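PDB 6KFN: alginate lyase from Paenibacillus sp. FPU-7, which cleaves the polysaccharide alginate by beta-elimination, probably at linkages that contain mannuronate. Local coordinates for residues Ile51-Ala56 with Ala62-Tyr67; Val104-Leu109 with Glu117-Arg122; Phe241-Gln246 with Ala254-Asn259. One frame throughout, in Å; residues are numbered along the deposited sequence.

In the fold
From the N terminus, the three contacts come in series along one parallel beta-helix, and none nests within or crosses another. Contact 1 closes a short loop, joining strand 51-55 to strand 63-65 round a corner. Contact 2 closes a longer one that includes strand 110-114 and ties strand 105-107 to strand 119-122 across the interior. Contact 3 closes a seven-residue loop and links the column of strands containing 119-122 and 241-243 to the one containing 51-55, 105-107 and 254-257. Contact 2 lies near the middle of the chain, its centre about 13 Å from that of contact 1 and 21 Å from contact 3's; contacts 1 and 3 lie on opposite sides of the chain's centre.

Contact 1 (Ile51-Ala56 with Ala62-Tyr67); sequences ITIRSA and AVLSGY
No aromatic ring enters the meeting of Ser55 with Ala62; the flat groups that matter are peptide units. The one carrying the Ala62 nitrogen sends its N-H to the Ser55 hydroxyl, with Ala62 N 3.0 Å from Ser55 OG and the bond nearly straight at 164°. Further along, the Gly66 carbonyl is met in its own plane, on a lone pair, by the Ser65 hydroxyl, Ser65 OG lying 2.8 Å from Gly66 O. That second bond stays within 62-67 and ties the end of the segment to itself.

Ser55 and Ile53 are each modelled in two conformations; in the one described, Ser55 OG is held by two bonds, being also hydrogen-bonded to the Gly57 carbonyl oxygen. With OG turned anti to the Ser55 nitrogen (chi1 -171°), the hydroxyl can take up the Ala62 N-H while reaching Gly57, and this buried polar atom probably helps tie the start of the turn to its end. The methyl of Ala62 lies beside the same hydroxyl, with its CB 3.9 Å from Ser55 OG. Deeper in, the side chains of Ile53 and Leu64 approach loosely, Ile53 CD1 being 4.4 Å from Leu64 CD1.

The arrangement is a corner of a parallel beta-helix, where the chain passes from one parallel sheet to the next. Strand 51-55 lies between strands 25-29 and 82-85, and strand 63-65 between 34-36 and 88-92, all parallel. Ile53 packs on Ile84 and Leu87, while Ala62 rests on Leu29, Phe35 and Leu87, which joins this turn to its neighbours.

Contact 2 (Val104-Leu109 with Glu117-Arg122); sequences VQMDGL and EGVHFR
Behind the strand whose Val119 and Phe121 meet Met106, the shortest polar bond joins His120 to Glu117: His120 ND1 gives its hydrogen to Glu117 OE2 at 2.7 Å, almost straight at 173°. The carboxylate oxygen sits in the plane of the imidazole and is met on its anti side, with the nitrogen 24° out of the carboxylate plane. The strand belongs to one coil of a right-handed parallel beta-helix, whose walls 105-107 and 119-122 face each other across the interior; the His120-Glu117 pair lies on the far side of the second wall.

The pair belongs to a wider polar network. Glu117 OE1 forms a salt bridge with Lys94, and His120 NE2 is hydrogen-bonded to the Gly152 carbonyl, so both ends of the imidazole are fixed and its rotation is probably restricted. One ring face carries Arg122 CD, 3.8 Å above the plane and displaced toward the rim; the guanidinium goes on to a salt bridge with Asp99 and a cation-pi contact with Tyr161.

Across the interior the contact is wholly apolar and rests on one long side chain. The walls are far apart, with Met106 and Val119 the nearest pair of CA atoms at 10.3 Å, and Met106 spans much of that gap. Its sulfur lies loosely beside the valine, Met106 SD being 4.5 Å from Val119 CG1. Ile130 of the adjoining coil touches both Met106 and Val119, carrying the apolar row onward. A bend at the last torsion of Met106 (chi3 -81°) turns the terminal methyl toward Phe121, which comes from the opposite direction. The methyl meets the ring obliquely, with Met106 CE 3.7 Å from Phe121 CE1 and 3.9 Å from Phe121 CZ.

Contact 3 (Phe241-Gln246 with Ala254-Asn259); sequences FQVHVQ and ATFTGN. With NA (sodium ion), chain C.
Phe241 and Phe256 make the first shell, sliding past each other from opposing strands. Their planes are within 23° of parallel, but the centroids stand 5.4 Å apart and little of one ring lies over the other; the tightest touch is instead Phe241 CB to Phe256 CE2, at 3.4 Å. Val243 fills in beside them: with CG1 anti to the backbone N (chi1 -165°), Val243 CG2 stands anti to the carbonyl carbon and comes to the edge of the Phe256 ring, 3.9 Å from Phe256 CE1. The same methyl lies 4.2 Å from Ala254 CB. At the other end Asn259 CB meets the edge of the Phe241 ring, 4.0 Å from Phe241 CE2. Replacing Phe256 by an alanine would probably open a gap between the strands, leaving Phe241 and the Val243 methyl without the ring they pack against.

Beyond this core, where Val217, Ile224 and Val271 of neighbouring coils also touch Phe256, Gln242 points away from the apolar layer, on the other side of strand 241-243, and binds a sodium ion through OE1, with Gln242 OE1 2.4 Å from the metal. Three waters, Asp212 OD1 and the Tyr210 carbonyl complete its six ligands, and a hydrogen bond from Gln242 NE2 to Asp239 helps hold the amide in position.

Polar ends at the turn are satisfied between coils: Asn259 OD1 accepts from Asn227 N and its ND2 bonds to Ile224 O, while Asn259 N in turn reaches Asn284 OD1. Such stepwise bonding of asparagines from one coil to the next is an asparagine ladder, a hallmark of parallel beta-helices like those of the pectate lyase superfamily.

Contact 1 (Ile51-Ala56 with Ala62-Tyr67)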
ATOM      1  N   ILE A  51       0.700  10.893  17.521  1.00  5.77           N
ATOM      2  CA  ILE A  51       0.344  12.153  16.873  1.00  6.05           C
ATOM      3  C   ILE A  51      -0.729  11.814  15.847  1.00  5.93           C
ATOM      4  O   ILE A  51      -0.527  10.929  15.026  1.00  6.29           O
ATOM      5  CB  ILE A  51       1.551  12.858  16.230  1.00  6.04           C
ATOM      6  CG1 ILE A  51       2.675  13.019  17.228  1.00  7.18           C
ATOM      7  CG2 ILE A  51       1.101  14.222  15.689  1.00  7.42           C
ATOM      8  CD1 ILE A  51       3.948  13.649  16.680  1.00  8.01           C
ATOM      9  N   THR A  52      -1.883  12.484  15.910  1.00  6.53           N
ATOM     10  CA  THR A  52      -3.009  12.159  15.049  1.00  6.63           C
ATOM     11  C   THR A  52      -3.260  13.280  14.049  1.00  6.50           C
ATOM     12  O   THR A  52      -3.278  14.454  14.414  1.00  6.92           O
ATOM     13  CB  THR A  52      -4.262  11.920  15.900  1.00  7.79           C
ATOM     14  OG1 THR A  52      -3.993  10.816  16.771  1.00  8.35           O
ATOM     15  CG2 THR A  52      -5.489  11.593  15.077  1.00  8.99           C
ATOM     16  N   ILE A  53      -3.507  12.889  12.792  1.00  6.86           N
ATOM     17  CA  ILE A  53      -4.117  13.757  11.794  0.53  6.03           C
ATOM     18  C   ILE A  53      -5.377  13.044  11.320  1.00  6.02           C
ATOM     19  O   ILE A  53      -5.303  11.903  10.877  1.00  6.72           O
ATOM     20  CB  ILE A  53      -3.145  14.061  10.655  0.53  6.84           C
ATOM     21  CG1 ILE A  53      -3.779  15.121   9.716  0.53  5.04           C
ATOM     22  CG2 ILE A  53      -2.517  12.860  10.095  0.53 11.98           C
ATOM     23  CD1 ILE A  53      -2.772  15.567   8.681  0.53 16.89           C
ATOM     24  N   ARG A  54      -6.517  13.714  11.431  1.00  6.55           N
ATOM     25  CA  ARG A  54      -7.778  13.062  11.118  1.00  7.66           C
ATOM     26  C   ARG A  54      -8.773  14.053  10.573  1.00  7.03           C
ATOM     27  O   ARG A  54      -8.677  15.250  10.801  1.00  7.81           O
ATOM     28  CB  ARG A  54      -8.344  12.325  12.334  1.00  8.25           C
ATOM     29  CG  ARG A  54      -8.757  13.247  13.462  1.00  8.18           C
ATOM     30  CD  ARG A  54      -9.246  12.436  14.635  1.00 10.58           C
ATOM     31  NE  ARG A  54      -9.550  13.275  15.788  1.00 11.59           N
ATOM     32  CZ  ARG A  54     -10.732  13.789  16.079  1.00 18.24           C
ATOM     33  NH1 ARG A  54     -11.798  13.564  15.311  1.00 30.84           N
ATOM     34  NH2 ARG A  54     -10.864  14.554  17.147  1.00 23.13           N
ATOM     35  N   SER A  55      -9.777  13.527   9.902  1.00  8.58           N
ATOM     36  CA  SER A  55     -10.911  14.314   9.499  0.55 10.56           C
ATOM     37  C   SER A  55     -11.825  14.518  10.720  1.00 11.57           C
ATOM     38  O   SER A  55     -11.994  13.630  11.570  1.00 13.39           O
ATOM     39  CB  SER A  55     -11.591  13.551   8.352  0.55 11.57           C
ATOM     40  OG  SER A  55     -12.598  14.288   7.729  0.55  9.23           O
ATOM     41  N   ALA A  56     -12.455  15.690  10.753  1.00 13.05           N
ATOM     42  CA  ALA A  56     -13.406  15.995  11.812  1.00 14.58           C
ATOM     43  C   ALA A  56     -14.613  15.072  11.765  1.00 15.66           C
ATOM     44  O   ALA A  56     -15.237  14.829  12.801  1.00 19.43           O
ATOM     45  CB  ALA A  56     -13.860  17.466  11.721  1.00 14.11           C
ATOM     46  N   ALA A  62     -12.137  15.441   4.996  1.00  7.86           N
ATOM     47  CA  ALA A  62     -11.095  16.344   4.552  1.00  7.70           C
ATOM     48  C   ALA A  62     -10.206  15.667   3.512  1.00  7.01           C
ATOM     49  O   ALA A  62      -9.964  14.461   3.571  1.00  7.55           O
ATOM     50  CB  ALA A  62     -10.269  16.792   5.759  1.00  9.02           C
ATOM     51  N   VAL A  63      -9.683  16.479   2.602  1.00  7.30           N
ATOM     52  CA  VAL A  63      -8.850  16.033   1.496  1.00  7.38           C
ATOM     53  C   VAL A  63      -7.478  16.678   1.594  1.00  7.32           C
ATOM     54  O   VAL A  63      -7.376  17.902   1.707  1.00  8.40           O
ATOM     55  CB  VAL A  63      -9.456  16.410   0.137  1.00  8.42           C
ATOM     56  CG1 VAL A  63      -8.562  15.927  -1.012  1.00  9.69           C
ATOM     57  CG2 VAL A  63     -10.877  15.853  -0.025  1.00  9.86           C
ATOM     58  N   LEU A  64      -6.420  15.859   1.531  1.00  6.88           N
ATOM     59  CA  LEU A  64      -5.073  16.348   1.327  1.00  7.12           C
ATOM     60  C   LEU A  64      -4.737  16.195  -0.150  1.00  7.38           C
ATOM     61  O   LEU A  64      -4.681  15.087  -0.667  1.00  8.11           O
ATOM     62  CB  LEU A  64      -4.037  15.588   2.166  1.00  7.03           C
ATOM     63  CG  LEU A  64      -4.287  15.498   3.657  1.00  9.36           C
ATOM     64  CD1 LEU A  64      -3.093  14.861   4.338  1.00  9.84           C
ATOM     65  CD2 LEU A  64      -4.585  16.842   4.249  1.00 10.71           C
ATOM     66  N   SER A  65      -4.569  17.337  -0.842  1.00 10.21           N
ATOM     67  CA  SER A  65      -4.239  17.322  -2.256  1.00 12.52           C
ATOM     68  C   SER A  65      -2.843  17.869  -2.492  1.00 13.94           C
ATOM     69  O   SER A  65      -2.477  18.896  -1.896  1.00 16.40           O
ATOM     70  CB  SER A  65      -5.205  18.166  -3.041  1.00 12.80           C
ATOM     71  OG  SER A  65      -4.874  18.121  -4.431  1.00 17.70           O
ATOM     72  N   GLY A  66      -2.066  17.238  -3.378  1.00 12.91           N
ATOM     73  CA  GLY A  66      -0.887  17.904  -3.892  1.00 13.92           C
ATOM     74  C   GLY A  66      -1.254  18.960  -4.915  1.00 13.47           C
ATOM     75  O   GLY A  66      -2.420  19.243  -5.194  1.00 14.98           O
ATOM     76  N   TYR A  67      -0.215  19.530  -5.512  1.00 16.34           N
ATOM     77  CA  TYR A  67      -0.375  20.560  -6.531  1.00 16.21           C
ATOM     78  C   TYR A  67      -0.545  20.007  -7.927  1.00 16.39           C
ATOM     79  O   TYR A  67      -1.077  20.719  -8.791  1.00 18.26           O
ATOM     80  CB  TYR A  67       0.858  21.435  -6.556  1.00 19.96           C
ATOM     81  CG  TYR A  67       1.096  22.133  -5.250  1.00 21.99           C
ATOM     82  CD1 TYR A  67       0.326  23.226  -4.895  1.00 22.52           C
ATOM     83  CD2 TYR A  67       2.095  21.716  -4.385  1.00 35.15           C
ATOM     84  CE1 TYR A  67       0.539  23.902  -3.717  1.00 26.39           C
ATOM     85  CE2 TYR A  67       2.320  22.363  -3.194  1.00 34.78           C
ATOM     86  CZ  TYR A  67       1.544  23.475  -2.868  1.00 40.84           C
ATOM     87  OH  TYR A  67       1.759  24.139  -1.682  1.00 65.13           O
TER

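Contact 2 (Val104-Leu109 with Glu117-Arg122)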
ATOM      1  N   VAL A 104       3.193   3.575  12.367  1.00  4.89           N
ATOM      2  CA  VAL A 104       2.176   4.459  11.808  1.00  4.98           C
ATOM      3  C   VAL A 104       0.939   3.624  11.525  1.00  5.20           C
ATOM      4  O   VAL A 104       1.026   2.527  10.976  1.00  6.59           O
ATOM      5  CB  VAL A 104       2.712   5.113  10.525  1.00  5.36           C
ATOM      6  CG1 VAL A 104       1.644   5.929   9.821  1.00  5.93           C
ATOM      7  CG2 VAL A 104       3.945   5.969  10.814  1.00  6.13           C
ATOM      8  N   GLN A 105      -0.228   4.150  11.918  1.00  5.16           N
ATOM      9  CA  GLN A 105      -1.511   3.512  11.656  1.00  5.12           C
ATOM     10  C   GLN A 105      -2.329   4.384  10.714  1.00  5.08           C
ATOM     11  O   GLN A 105      -2.713   5.496  11.076  1.00  6.53           O
ATOM     12  CB  GLN A 105      -2.274   3.303  12.952  1.00  6.83           C
ATOM     13  CG  GLN A 105      -1.575   2.445  13.955  1.00  8.83           C
ATOM     14  CD  GLN A 105      -2.453   2.109  15.122  1.00 12.94           C
ATOM     15  OE1 GLN A 105      -2.971   1.028  15.207  1.00 24.70           O
ATOM     16  NE2 GLN A 105      -2.735   3.060  15.957  1.00 15.83           N
ATOM     17  N   MET A 106      -2.572   3.875   9.527  1.00  5.05           N
ATOM     18  CA  MET A 106      -3.408   4.516   8.514  1.00  5.20           C
ATOM     19  C   MET A 106      -4.755   3.779   8.495  1.00  5.26           C
ATOM     20  O   MET A 106      -4.769   2.557   8.358  1.00  6.04           O
ATOM     21  CB  MET A 106      -2.724   4.418   7.155  1.00  5.32           C
ATOM     22  CG  MET A 106      -1.529   5.326   7.045  1.00  5.93           C
ATOM     23  SD  MET A 106      -0.431   4.969   5.679  1.00  7.34           S
ATOM     24  CE  MET A 106       0.488   3.602   6.426  1.00  8.28           C
ATOM     25  N   ASP A 107      -5.860   4.509   8.649  1.00  5.02           N
ATOM     26  CA  ASP A 107      -7.155   3.860   8.827  1.00  5.52           C
ATOM     27  C   ASP A 107      -8.231   4.733   8.192  1.00  5.28           C
ATOM     28  O   ASP A 107      -8.282   5.930   8.451  1.00  6.46           O
ATOM     29  CB  ASP A 107      -7.385   3.674  10.338  1.00  6.70           C
ATOM     30  CG  ASP A 107      -8.523   2.759  10.719  1.00  8.50           C
ATOM     31  OD1 ASP A 107      -9.356   2.411   9.887  1.00  9.64           O
ATOM     32  OD2 ASP A 107      -8.486   2.297  11.901  1.00 12.18           O
ATOM     33  N   GLY A 108      -9.092   4.142   7.361  1.00  5.58           N
ATOM     34  CA  GLY A 108     -10.218   4.884   6.828  1.00  6.08           C
ATOM     35  C   GLY A 108      -9.821   5.863   5.753  1.00  5.83           C
ATOM     36  O   GLY A 108     -10.494   6.891   5.588  1.00  7.42           O
ATOM     37  N   LEU A 109      -8.758   5.584   5.002  1.00  5.56           N
ATOM     38  CA  LEU A 109      -8.269   6.484   3.987  1.00  5.54           C
ATOM     39  C   LEU A 109      -8.851   6.156   2.617  1.00  5.57           C
ATOM     40  O   LEU A 109      -9.170   5.008   2.303  1.00  6.59           O
ATOM     41  CB  LEU A 109      -6.745   6.435   3.916  1.00  5.66           C
ATOM     42  CG  LEU A 109      -6.016   6.628   5.250  1.00  5.99           C
ATOM     43  CD1 LEU A 109      -4.536   6.781   4.998  1.00  6.73           C
ATOM     44  CD2 LEU A 109      -6.549   7.836   6.014  1.00  6.31           C
ATOM     45  N   GLU A 117       2.662   5.692  -7.347  1.00  4.95           N
ATOM     46  CA  GLU A 117       2.138   4.691  -6.420  1.00  5.03           C
ATOM     47  C   GLU A 117       1.336   5.324  -5.282  1.00  4.82           C
ATOM     48  O   GLU A 117       1.627   6.412  -4.782  1.00  5.27           O
ATOM     49  CB  GLU A 117       3.249   3.771  -5.901  1.00  5.57           C
ATOM     50  CG  GLU A 117       4.263   4.353  -4.918  1.00  5.99           C
ATOM     51  CD  GLU A 117       5.465   5.095  -5.506  1.00  6.52           C
ATOM     52  OE1 GLU A 117       5.405   5.548  -6.671  1.00  7.73           O
ATOM     53  OE2 GLU A 117       6.486   5.285  -4.775  1.00  7.66           O
ATOM     54  N   GLY A 118       0.329   4.586  -4.825  1.00  4.73           N
ATOM     55  CA  GLY A 118      -0.566   5.087  -3.801  1.00  4.75           C
ATOM     56  C   GLY A 118       0.095   5.269  -2.446  1.00  4.41           C
ATOM     57  O   GLY A 118       0.042   6.360  -1.867  1.00  5.19           O
ATOM     58  N   VAL A 119       0.648   4.184  -1.918  1.00  4.36           N
ATOM     59  CA  VAL A 119       1.289   4.155  -0.603  1.00  4.60           C
ATOM     60  C   VAL A 119       2.625   3.461  -0.764  1.00  5.05           C
ATOM     61  O   VAL A 119       2.686   2.391  -1.375  1.00  6.69           O
ATOM     62  CB  VAL A 119       0.421   3.427   0.434  1.00  5.69           C
ATOM     63  CG1 VAL A 119       1.123   3.305   1.803  1.00  7.66           C
ATOM     64  CG2 VAL A 119      -0.919   4.152   0.590  1.00  6.99           C
ATOM     65  N   HIS A 120       3.682   4.016  -0.182  1.00  5.23           N
ATOM     66  CA  HIS A 120       5.005   3.417  -0.279  1.00  5.11           C
ATOM     67  C   HIS A 120       5.666   3.415   1.094  1.00  5.03           C
ATOM     68  O   HIS A 120       5.869   4.467   1.695  1.00  6.25           O
ATOM     69  CB  HIS A 120       5.842   4.185  -1.271  1.00  5.75           C
ATOM     70  CG  HIS A 120       7.127   3.525  -1.692  1.00  5.45           C
ATOM     71  ND1 HIS A 120       7.668   3.794  -2.905  1.00  6.25           N
ATOM     72  CD2 HIS A 120       7.935   2.585  -1.128  1.00  5.60           C
ATOM     73  CE1 HIS A 120       8.796   3.117  -3.059  1.00  7.69           C
ATOM     74  NE2 HIS A 120       8.998   2.407  -1.974  1.00  5.81           N
ATOM     75  N   PHE A 121       5.967   2.210   1.603  1.00  4.81           N
ATOM     76  CA  PHE A 121       6.747   2.030   2.830  1.00  5.00           C
ATOM     77  C   PHE A 121       8.224   1.930   2.430  1.00  4.60           C
ATOM     78  O   PHE A 121       8.605   0.971   1.761  1.00  5.83           O
ATOM     79  CB  PHE A 121       6.351   0.749   3.553  1.00  5.21           C
ATOM     80  CG  PHE A 121       4.893   0.678   3.940  1.00  4.98           C
ATOM     81  CD1 PHE A 121       4.463   1.258   5.095  1.00  6.00           C
ATOM     82  CD2 PHE A 121       3.976   0.031   3.152  1.00  6.36           C
ATOM     83  CE1 PHE A 121       3.137   1.200   5.476  1.00  7.13           C
ATOM     84  CE2 PHE A 121       2.649  -0.039   3.516  1.00  7.54           C
ATOM     85  CZ  PHE A 121       2.221   0.554   4.708  1.00  6.89           C
ATOM     86  N   ARG A 122       9.034   2.931   2.782  1.00  4.82           N
ATOM     87  CA  ARG A 122      10.398   3.014   2.252  1.00  4.88           C
ATOM     88  C   ARG A 122      11.398   3.261   3.365  1.00  4.74           C
ATOM     89  O   ARG A 122      11.083   3.751   4.461  1.00  4.91           O
ATOM     90  CB  ARG A 122      10.444   4.125   1.176  1.00  5.08           C
ATOM     91  CG  ARG A 122      11.656   4.078   0.260  1.00  6.33           C
ATOM     92  CD  ARG A 122      11.586   5.072  -0.880  1.00  7.12           C
ATOM     93  NE  ARG A 122      11.716   6.438  -0.379  1.00  7.12           N
ATOM     94  CZ  ARG A 122      11.661   7.509  -1.156  1.00  8.83           C
ATOM     95  NH1 ARG A 122      11.527   7.403  -2.466  1.00 11.23           N
ATOM     96  NH2 ARG A 122      11.754   8.720  -0.613  1.00 10.76           N
TER

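Contact 3 (Phe241-Gln246 with Ala254-Asn259)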
ATOM      1  N   PHE A 241      -1.347 -14.195  -8.096  1.00  3.94           N
ATOM      2  CA  PHE A 241      -0.228 -13.874  -7.225  1.00  3.75           C
ATOM      3  C   PHE A 241       1.038 -14.485  -7.829  1.00  3.90           C
ATOM      4  O   PHE A 241       1.002 -15.608  -8.343  1.00  4.49           O
ATOM      5  CB  PHE A 241      -0.430 -14.448  -5.806  1.00  4.18           C
ATOM      6  CG  PHE A 241      -1.783 -14.132  -5.195  1.00  4.30           C
ATOM      7  CD1 PHE A 241      -2.237 -12.824  -5.073  1.00  4.99           C
ATOM      8  CD2 PHE A 241      -2.598 -15.150  -4.736  1.00  5.27           C
ATOM      9  CE1 PHE A 241      -3.457 -12.542  -4.494  1.00  5.47           C
ATOM     10  CE2 PHE A 241      -3.828 -14.880  -4.146  1.00  5.80           C
ATOM     11  CZ  PHE A 241      -4.262 -13.581  -4.035  1.00  5.72           C
ATOM     12  N   GLN A 242       2.135 -13.743  -7.742  1.00  3.85           N
ATOM     13  CA  GLN A 242       3.437 -14.220  -8.173  1.00  3.97           C
ATOM     14  C   GLN A 242       4.437 -14.093  -7.046  1.00  3.61           C
ATOM     15  O   GLN A 242       4.276 -13.265  -6.142  1.00  4.07           O
ATOM     16  CB  GLN A 242       3.941 -13.426  -9.385  1.00  4.25           C
ATOM     17  CG  GLN A 242       3.031 -13.573 -10.594  1.00  4.79           C
ATOM     18  CD  GLN A 242       3.372 -12.662 -11.736  1.00  5.21           C
ATOM     19  OE1 GLN A 242       4.135 -11.700 -11.600  1.00  5.68           O
ATOM     20  NE2 GLN A 242       2.774 -12.917 -12.880  1.00  8.67           N
ATOM     21  N   VAL A 243       5.485 -14.914  -7.128  1.00  3.79           N
ATOM     22  CA  VAL A 243       6.637 -14.824  -6.246  1.00  3.80           C
ATOM     23  C   VAL A 243       7.873 -14.848  -7.150  1.00  4.04           C
ATOM     24  O   VAL A 243       7.939 -15.684  -8.058  1.00  4.67           O
ATOM     25  CB  VAL A 243       6.694 -15.968  -5.205  1.00  4.02           C
ATOM     26  CG1 VAL A 243       7.678 -15.645  -4.091  1.00  4.50           C
ATOM     27  CG2 VAL A 243       5.316 -16.272  -4.619  1.00  4.95           C
ATOM     28  N   HIS A 244       8.811 -13.935  -6.930  1.00  4.03           N
ATOM     29  CA  HIS A 244      10.030 -13.844  -7.752  1.00  4.41           C
ATOM     30  C   HIS A 244      11.233 -13.684  -6.865  1.00  4.32           C
ATOM     31  O   HIS A 244      11.144 -13.099  -5.780  1.00  4.71           O
ATOM     32  CB  HIS A 244       9.973 -12.637  -8.710  1.00  4.62           C
ATOM     33  CG  HIS A 244       8.996 -12.746  -9.826  1.00  4.71           C
ATOM     34  ND1 HIS A 244       7.700 -12.267  -9.758  1.00  5.18           N
ATOM     35  CD2 HIS A 244       9.149 -13.234 -11.077  1.00  5.85           C
ATOM     36  CE1 HIS A 244       7.105 -12.471 -10.933  1.00  5.64           C
ATOM     37  NE2 HIS A 244       7.962 -13.054 -11.735  1.00  6.35           N
ATOM     38  N   VAL A 245      12.391 -14.147  -7.388  1.00  4.72           N
ATOM     39  CA  VAL A 245      13.687 -13.998  -6.741  1.00  4.73           C
ATOM     40  C   VAL A 245      14.510 -12.952  -7.492  1.00  5.29           C
ATOM     41  O   VAL A 245      15.025 -13.222  -8.580  1.00  6.59           O
ATOM     42  CB  VAL A 245      14.424 -15.349  -6.706  1.00  5.49           C
ATOM     43  CG1 VAL A 245      15.736 -15.195  -5.954  1.00  6.20           C
ATOM     44  CG2 VAL A 245      13.568 -16.420  -6.051  1.00  6.38           C
ATOM     45  N   GLN A 246      14.664 -11.775  -6.901  1.00  5.06           N
ATOM     46  CA  GLN A 246      15.492 -10.726  -7.461  1.00  5.40           C
ATOM     47  C   GLN A 246      16.918 -10.762  -6.968  1.00  5.62           C
ATOM     48  O   GLN A 246      17.823 -10.233  -7.643  1.00  6.72           O
ATOM     49  CB  GLN A 246      14.888  -9.362  -7.118  1.00  6.49           C
ATOM     50  CG  GLN A 246      13.517  -9.142  -7.672  1.00  7.86           C
ATOM     51  CD  GLN A 246      13.335  -9.550  -9.139  1.00 13.35           C
ATOM     52  OE1 GLN A 246      12.805 -10.628  -9.459  1.00 15.36           O
ATOM     53  NE2 GLN A 246      13.835  -8.705 -10.012  1.00 20.39           N
ATOM     54  N   ALA A 254       6.882 -17.421   1.150  1.00  4.96           N
ATOM     55  CA  ALA A 254       5.607 -16.728   1.006  1.00  5.43           C
ATOM     56  C   ALA A 254       4.472 -17.699   1.338  1.00  6.47           C
ATOM     57  O   ALA A 254       4.516 -18.844   0.907  1.00 16.61           O
ATOM     58  CB  ALA A 254       5.427 -16.235  -0.421  1.00  6.49           C
ATOM     59  N   THR A 255       3.510 -17.294   2.118  1.00  4.76           N
ATOM     60  CA  THR A 255       2.396 -18.144   2.505  1.00  5.35           C
ATOM     61  C   THR A 255       1.099 -17.563   1.957  1.00  5.35           C
ATOM     62  O   THR A 255       0.827 -16.393   2.160  1.00  7.31           O
ATOM     63  CB  THR A 255       2.320 -18.272   4.031  1.00  6.68           C
ATOM     64  OG1 THR A 255       3.522 -18.823   4.526  1.00  7.81           O
ATOM     65  CG2 THR A 255       1.114 -19.096   4.468  1.00 11.05           C
ATOM     66  N   PHE A 256       0.305 -18.410   1.296  1.00  4.86           N
ATOM     67  CA  PHE A 256      -0.971 -18.012   0.710  1.00  4.99           C
ATOM     68  C   PHE A 256      -2.053 -18.921   1.260  1.00  5.18           C
ATOM     69  O   PHE A 256      -2.105 -20.102   0.904  1.00  6.25           O
ATOM     70  CB  PHE A 256      -0.944 -18.155  -0.826  1.00  5.27           C
ATOM     71  CG  PHE A 256       0.052 -17.257  -1.495  1.00  5.19           C
ATOM     72  CD1 PHE A 256       1.383 -17.636  -1.668  1.00  5.31           C
ATOM     73  CD2 PHE A 256      -0.331 -16.000  -1.973  1.00  5.80           C
ATOM     74  CE1 PHE A 256       2.293 -16.807  -2.284  1.00  5.57           C
ATOM     75  CE2 PHE A 256       0.593 -15.156  -2.589  1.00  5.29           C
ATOM     76  CZ  PHE A 256       1.899 -15.569  -2.761  1.00  5.61           C
ATOM     77  N   THR A 257      -2.909 -18.389   2.130  1.00  5.36           N
ATOM     78  CA  THR A 257      -3.956 -19.207   2.717  1.00  6.09           C
ATOM     79  C   THR A 257      -5.297 -18.517   2.634  1.00  5.31           C
ATOM     80  O   THR A 257      -5.432 -17.324   2.870  1.00  5.79           O
ATOM     81  CB  THR A 257      -3.673 -19.628   4.149  1.00  7.84           C
ATOM     82  OG1 THR A 257      -3.520 -18.478   4.927  1.00  9.31           O
ATOM     83  CG2 THR A 257      -2.435 -20.463   4.237  1.00 10.57           C
ATOM     84  N   GLY A 258      -6.337 -19.305   2.339  1.00  5.66           N
ATOM     85  CA  GLY A 258      -7.692 -18.817   2.479  1.00  5.89           C
ATOM     86  C   GLY A 258      -8.095 -17.735   1.495  1.00  5.64           C
ATOM     87  O   GLY A 258      -9.067 -17.027   1.786  1.00  6.37           O
ATOM     88  N   ASN A 259      -7.401 -17.584   0.385  1.00  4.94           N
ATOM     89  CA  ASN A 259      -7.736 -16.553  -0.592  1.00  5.27           C
ATOM     90  C   ASN A 259      -8.748 -17.124  -1.593  1.00  5.34           C
ATOM     91  O   ASN A 259      -8.743 -18.320  -1.849  1.00  8.03           O
ATOM     92  CB  ASN A 259      -6.481 -16.096  -1.351  1.00  4.85           C
ATOM     93  CG  ASN A 259      -5.439 -15.531  -0.411  1.00  4.55           C
ATOM     94  OD1 ASN A 259      -5.577 -14.423   0.090  1.00  4.99           O
ATOM     95  ND2 ASN A 259      -4.388 -16.303  -0.154  1.00  4.91           N
TER
HETATM   96 NA    NA C 402       4.593  -9.765 -12.908  1.00  5.42          NA
HETATM   97  O   HOH W   1       3.111  -8.643 -11.442  1.00  5.25           O
HETATM   98  O   HOH W   2       6.497  -8.970 -11.739  1.00  9.18           O
HETATM   99  O   HOH W   3       6.048 -10.889 -14.389  1.00 15.04           O